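Local coordinates for protein Cys-Gly metallodipeptidase DUG1 (Saccharomyces cerevisiae, PDB 4G1P) that cleaves Cys-Gly as a metal-dependent dipeptidase and serves as the catalytic component of the complex that degrades glutathione, at residues 403-408 / 472-477; 193-198 / 396-401. All coordinates share one frame; numbering follows the deposited sequence.

Interaction 1 (403-408 / 472-477); sequences KKATKL and LQYYSE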
loop_
_atom_site.group_PDB
_atom_site.type_symbol
_atom_site.label_atom_id
_atom_site.label_comp_id
_atom_site.label_asym_id
_atom_site.label_seq_id
_atom_site.Cartn_x
_atom_site.Cartn_y
_atom_site.Cartn_z
ATOM N N LYS A 403 -1.075 7.555 -43.575
ATOM C CA LYS A 403 -0.183 6.541 -44.138
ATOM C C LYS A 403 0.883 7.178 -45.028
ATOM O O LYS A 403 2.070 6.890 -44.881
ATOM C CB LYS A 403 -0.969 5.481 -44.914
ATOM C CG LYS A 403 -0.109 4.408 -45.516
ATOM C CD LYS A 403 -0.899 3.509 -46.448
ATOM C CE LYS A 403 -0.007 2.386 -46.980
ATOM N NZ LYS A 403 -0.559 1.708 -48.190
ATOM N N LYS A 404 0.464 8.054 -45.940
ATOM C CA LYS A 404 1.419 8.737 -46.820
ATOM C C LYS A 404 2.373 9.623 -46.014
ATOM O O LYS A 404 3.572 9.685 -46.294
ATOM C CB LYS A 404 0.711 9.567 -47.899
ATOM C CG LYS A 404 -0.296 8.783 -48.729
ATOM C CD LYS A 404 -0.935 9.651 -49.820
ATOM C CE LYS A 404 -2.098 8.918 -50.503
ATOM N NZ LYS A 404 -2.687 9.690 -51.642
ATOM N N ALA A 405 1.838 10.299 -45.006
ATOM C CA ALA A 405 2.666 11.087 -44.100
ATOM C C ALA A 405 3.744 10.226 -43.430
ATOM O O ALA A 405 4.915 10.563 -43.458
ATOM C CB ALA A 405 1.803 11.771 -43.076
ATOM N N THR A 406 3.351 9.094 -42.864
ATOM C CA THR A 406 4.321 8.209 -42.221
ATOM C C THR A 406 5.372 7.738 -43.209
ATOM O O THR A 406 6.573 7.749 -42.922
ATOM C CB THR A 406 3.640 6.975 -41.627
ATOM O OG1 THR A 406 2.648 7.395 -40.689
ATOM C CG2 THR A 406 4.655 6.104 -40.936
ATOM N N LYS A 407 4.900 7.321 -44.381
ATOM C CA LYS A 407 5.778 6.816 -45.424
ATOM C C LYS A 407 6.804 7.879 -45.777
ATOM O O LYS A 407 7.992 7.597 -45.901
ATOM C CB LYS A 407 4.965 6.401 -46.653
ATOM C CG LYS A 407 5.802 6.061 -47.880
ATOM C CD LYS A 407 6.743 4.897 -47.631
ATOM C CE LYS A 407 7.293 4.341 -48.951
ATOM N NZ LYS A 407 6.209 3.856 -49.878
ATOM N N LEU A 408 6.334 9.110 -45.898
ATOM C CA LEU A 408 7.196 10.225 -46.235
ATOM C C LEU A 408 8.315 10.427 -45.230
ATOM O O LEU A 408 9.453 10.646 -45.622
ATOM C CB LEU A 408 6.370 11.502 -46.317
ATOM C CG LEU A 408 7.161 12.770 -46.587
ATOM C CD1 LEU A 408 7.853 12.641 -47.939
ATOM C CD2 LEU A 408 6.223 13.967 -46.556
ATOM N N LEU A 472 -1.657 16.516 -41.693
ATOM C CA LEU A 472 -2.587 17.633 -41.870
ATOM C C LEU A 472 -2.570 18.139 -43.321
ATOM O O LEU A 472 -3.604 18.464 -43.894
ATOM C CB LEU A 472 -2.293 18.782 -40.893
ATOM C CG LEU A 472 -2.515 18.511 -39.396
ATOM C CD1 LEU A 472 -1.989 19.650 -38.543
ATOM C CD2 LEU A 472 -3.982 18.284 -39.088
ATOM N N GLN A 473 -1.385 18.195 -43.909
ATOM C CA GLN A 473 -1.249 18.670 -45.265
ATOM C C GLN A 473 -1.959 17.739 -46.242
ATOM O O GLN A 473 -2.766 18.186 -47.070
ATOM C CB GLN A 473 0.228 18.797 -45.635
ATOM C CG GLN A 473 0.451 19.292 -47.055
ATOM C CD GLN A 473 -0.193 20.645 -47.306
ATOM O OE1 GLN A 473 0.042 21.601 -46.574
ATOM N NE2 GLN A 473 -1.012 20.725 -48.339
ATOM N N TYR A 474 -1.664 16.446 -46.149
ATOM C CA TYR A 474 -2.244 15.493 -47.081
ATOM C C TYR A 474 -3.747 15.384 -46.906
ATOM O O TYR A 474 -4.492 15.315 -47.890
ATOM C CB TYR A 474 -1.615 14.121 -46.939
ATOM C CG TYR A 474 -0.214 14.045 -47.466
ATOM C CD1 TYR A 474 0.234 14.926 -48.443
ATOM C CD2 TYR A 474 0.673 13.099 -46.975
ATOM C CE1 TYR A 474 1.542 14.856 -48.923
ATOM C CE2 TYR A 474 1.967 13.018 -47.443
ATOM C CZ TYR A 474 2.399 13.893 -48.415
ATOM O OH TYR A 474 3.699 13.799 -48.859
ATOM N N TYR A 475 -4.191 15.358 -45.656
ATOM C CA TYR A 475 -5.613 15.302 -45.393
ATOM C C TYR A 475 -6.313 16.477 -46.077
ATOM O O TYR A 475 -7.348 16.294 -46.728
ATOM C CB TYR A 475 -5.918 15.252 -43.890
ATOM C CG TYR A 475 -7.398 15.238 -43.617
ATOM C CD1 TYR A 475 -8.155 14.106 -43.873
ATOM C CD2 TYR A 475 -8.051 16.372 -43.156
ATOM C CE1 TYR A 475 -9.511 14.093 -43.653
ATOM C CE2 TYR A 475 -9.414 16.366 -42.931
ATOM C CZ TYR A 475 -10.132 15.223 -43.182
ATOM O OH TYR A 475 -11.481 15.208 -42.958
ATOM N N SER A 476 -5.729 17.668 -45.973
ATOM C CA SER A 476 -6.304 18.854 -46.616
ATOM C C SER A 476 -6.416 18.696 -48.136
ATOM O O SER A 476 -7.236 19.358 -48.771
ATOM C CB SER A 476 -5.480 20.104 -46.304
ATOM O OG SER A 476 -4.268 20.111 -47.036
ATOM N N GLU A 477 -5.588 17.829 -48.714
ATOM C CA GLU A 477 -5.604 17.621 -50.161
ATOM C C GLU A 477 -6.540 16.498 -50.611
ATOM O O GLU A 477 -7.017 16.519 -51.734
ATOM C CB GLU A 477 -4.193 17.384 -50.701
ATOM C CG GLU A 477 -3.265 18.570 -50.549
ATOM C CD GLU A 477 -1.802 18.179 -50.688
ATOM O OE1 GLU A 477 -1.520 17.009 -51.021
ATOM O OE2 GLU A 477 -0.925 19.038 -50.458
#
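K404 lays the start of its side chain against the ring of Y474, with CB 3.7 Å from CD2 of the tyrosine. CG of K404 stands beside the backbone N (chi1 -54°), and from there the extended chain leads the ammonium group away from the facing helix, so lysine suits this solvent-exposed position: its methylene root packs obliquely against the ring while its charge stays clear. At A405 the backbone itself takes part: A405 N sits at the ring edge, nearly in the ring plane, 3.6 Å from CD2 of Y474. The methyl group adds a looser apolar contact, CB of A405 lying 4.3 Å from CD2 of Y474, and a residue this small lets the ring come up to the helix backbone. Here two helices of the alpha/beta scaffold, 397-410 and the C-terminal 458-477, pack side by side in roughly antiparallel fashion; the axes of segments 403-408 and 472-477 approach to 9.3 Å, with 141° between their directions. A401, one turn before A405 on helix 397-410, also touches Y474, so the tyrosine spans successive turns. One turn beyond K404, L408 crosses the tyrosine side chain at about a right angle. With its CG anti to the backbone N (chi1 177°), the leucine reaches out so that CD2 meets the hydroxyl end of Y474, 3.4 Å from OH. An alanine in place of Y474 would take away the ring and its hydroxyl and is likely to leave K404 CB, A405 N and L408 CD2 without the group they meet in segment 472-477, opening a gap between the two helices. L408 also touches A470 and F9, the latter on helix 5-14.

Interaction 2 (193-198 / 396-401); sequences VDAVCI and NAQFTA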
loop_
_atom_site.group_PDB
_atom_site.type_symbol
_atom_site.label_atom_id
_atom_site.label_comp_id
_atom_site.label_asym_id
_atom_site.label_seq_id
_atom_site.Cartn_x
_atom_site.Cartn_y
_atom_site.Cartn_z
ATOM N N VAL A 193 -16.579 20.422 -37.174
ATOM C CA VAL A 193 -15.475 19.474 -37.211
ATOM C C VAL A 193 -15.634 18.441 -38.323
ATOM O O VAL A 193 -16.705 17.865 -38.492
ATOM C CB VAL A 193 -15.296 18.767 -35.852
ATOM C CG1 VAL A 193 -14.235 17.712 -35.954
ATOM C CG2 VAL A 193 -14.929 19.775 -34.776
ATOM N N ASP A 194 -14.567 18.211 -39.082
ATOM C CA ASP A 194 -14.610 17.236 -40.163
ATOM C C ASP A 194 -13.903 15.926 -39.834
ATOM O O ASP A 194 -14.052 14.930 -40.545
ATOM C CB ASP A 194 -14.016 17.834 -41.438
ATOM C CG ASP A 194 -14.763 19.051 -41.892
ATOM O OD1 ASP A 194 -16.002 18.969 -42.003
ATOM O OD2 ASP A 194 -14.121 20.097 -42.104
ATOM N N ALA A 195 -13.132 15.927 -38.758
ATOM C CA ALA A 195 -12.276 14.794 -38.468
ATOM C C ALA A 195 -11.645 15.011 -37.120
ATOM O O ALA A 195 -11.480 16.149 -36.684
ATOM C CB ALA A 195 -11.196 14.647 -39.537
ATOM N N VAL A 196 -11.301 13.909 -36.467
ATOM C CA VAL A 196 -10.640 13.959 -35.183
ATOM C C VAL A 196 -9.367 13.123 -35.220
ATOM O O VAL A 196 -9.377 11.973 -35.677
ATOM C CB VAL A 196 -11.565 13.476 -34.069
ATOM C CG1 VAL A 196 -10.787 13.291 -32.760
ATOM C CG2 VAL A 196 -12.714 14.455 -33.892
ATOM N N CYS A 197 -8.269 13.723 -34.757
ATOM C CA CYS A 197 -7.009 13.015 -34.603
ATOM C C CYS A 197 -6.560 12.974 -33.139
ATOM O O CYS A 197 -6.680 13.965 -32.406
ATOM C CB CYS A 197 -5.919 13.665 -35.441
ATOM S SG CYS A 197 -4.476 12.625 -35.478
ATOM N N ILE A 198 -6.045 11.828 -32.712
ATOM C CA ILE A 198 -5.565 11.675 -31.349
ATOM C C ILE A 198 -4.180 11.073 -31.373
ATOM O O ILE A 198 -3.955 10.052 -32.031
ATOM C CB ILE A 198 -6.469 10.745 -30.531
ATOM C CG1 ILE A 198 -7.816 11.396 -30.266
ATOM C CG2 ILE A 198 -5.821 10.400 -29.204
ATOM C CD1 ILE A 198 -8.818 10.449 -29.609
ATOM N N ASN A 396 -10.352 4.777 -44.485
ATOM C CA ASN A 396 -10.807 6.154 -44.703
ATOM C C ASN A 396 -9.765 7.271 -44.827
ATOM O O ASN A 396 -8.612 7.144 -44.395
ATOM C CB ASN A 396 -11.506 6.679 -43.445
ATOM C CG ASN A 396 -10.622 6.586 -42.214
ATOM O OD1 ASN A 396 -9.584 7.247 -42.119
ATOM N ND2 ASN A 396 -11.020 5.746 -41.275
ATOM N N ALA A 397 -10.214 8.381 -45.401
ATOM C CA ALA A 397 -9.364 9.489 -45.817
ATOM C C ALA A 397 -8.208 9.727 -44.844
ATOM O O ALA A 397 -7.063 9.885 -45.262
ATOM C CB ALA A 397 -10.203 10.761 -45.980
ATOM N N GLN A 398 -8.515 9.731 -43.546
ATOM C CA GLN A 398 -7.523 10.074 -42.521
ATOM C C GLN A 398 -6.343 9.122 -42.477
ATOM O O GLN A 398 -5.197 9.561 -42.460
ATOM C CB GLN A 398 -8.162 10.186 -41.135
ATOM C CG GLN A 398 -8.867 11.512 -40.883
ATOM C CD GLN A 398 -8.915 11.856 -39.409
ATOM O OE1 GLN A 398 -7.918 12.291 -38.833
ATOM N NE2 GLN A 398 -10.065 11.645 -38.787
ATOM N N PHE A 399 -6.624 7.824 -42.465
ATOM C CA PHE A 399 -5.567 6.815 -42.447
ATOM C C PHE A 399 -4.724 6.861 -43.725
ATOM O O PHE A 399 -3.517 6.669 -43.692
ATOM C CB PHE A 399 -6.152 5.411 -42.219
ATOM C CG PHE A 399 -6.500 5.119 -40.781
ATOM C CD1 PHE A 399 -5.530 4.697 -39.890
ATOM C CD2 PHE A 399 -7.796 5.252 -40.326
ATOM C CE1 PHE A 399 -5.839 4.427 -38.555
ATOM C CE2 PHE A 399 -8.124 4.971 -39.002
ATOM C CZ PHE A 399 -7.135 4.563 -38.113
ATOM N N THR A 400 -5.366 7.130 -44.852
ATOM C CA THR A 400 -4.638 7.267 -46.100
ATOM C C THR A 400 -3.687 8.442 -46.018
ATOM O O THR A 400 -2.495 8.315 -46.289
ATOM C CB THR A 400 -5.595 7.478 -47.261
ATOM O OG1 THR A 400 -6.559 6.418 -47.269
ATOM C CG2 THR A 400 -4.835 7.491 -48.560
ATOM N N ALA A 401 -4.225 9.587 -45.622
ATOM C CA ALA A 401 -3.414 10.777 -45.385
ATOM C C ALA A 401 -2.268 10.476 -44.414
ATOM O O ALA A 401 -1.109 10.809 -44.689
ATOM C CB ALA A 401 -4.277 11.918 -44.861
#
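Q398 reaches from its helix to the backbone of V196, where NE2 of Q398 donates to O of V196 over 3.2 Å. The bond is moderately straight, 154° at the hydrogen. The acceptor lies close to the amide plane of the glutamine, but NE2 comes in above the carbonyl plane of V196. The torsions explain the reach: CG stands beside the backbone N of Q398, and the extended chain beyond it (chi2 -154°) carries the amide across to the strand. A glutamine suits this buried place because both ends of its amide find partners: OE1 also bonds Y471 OH, and NE2 bonds S436 OG, which together should hold the group against flipping. A195 offers only a methyl group, so the amide can lie close to the strand, with CD of Q398 3.6 Å from CB of A195. The next side chains differ in direction: V196 points its own away and contributes its carbonyl, while CB of C197 touches the amide lightly, 4.2 Å from OE1 of Q398. Two residues before Q398, N396 occupies the N-cap position, its OD1 accepting from F399 N at 3.0 Å. The result is a capped helix start packed on a sheet strand, strand 195-198 running parallel to both 96-102 and 437-439, as befits the alpha/beta catalytic domain of an M20 peptidase, in which D200, just past this strand, binds zinc.

Helix 397-410 serves both contacts, its first turn in interaction 2 and its later turns in interaction 1; the centres of the two contacts lie about 10 Å apart. Interaction 2 is fully buried between helix and sheet, and there a polar glutamine is affordable because its amide is matched to a strand carbonyl and to outside hydroxyls. Interaction 1 lies farther out, between two helices, and relies on van der Waals packing around one tyrosine, flanked by an exposed lysine and leucine. Helix 458-477 joins the two: Y475, next to Y474, faces inward, its OH packing 3.5 Å from CB of A195 and its side chain packing on Q398 and A401.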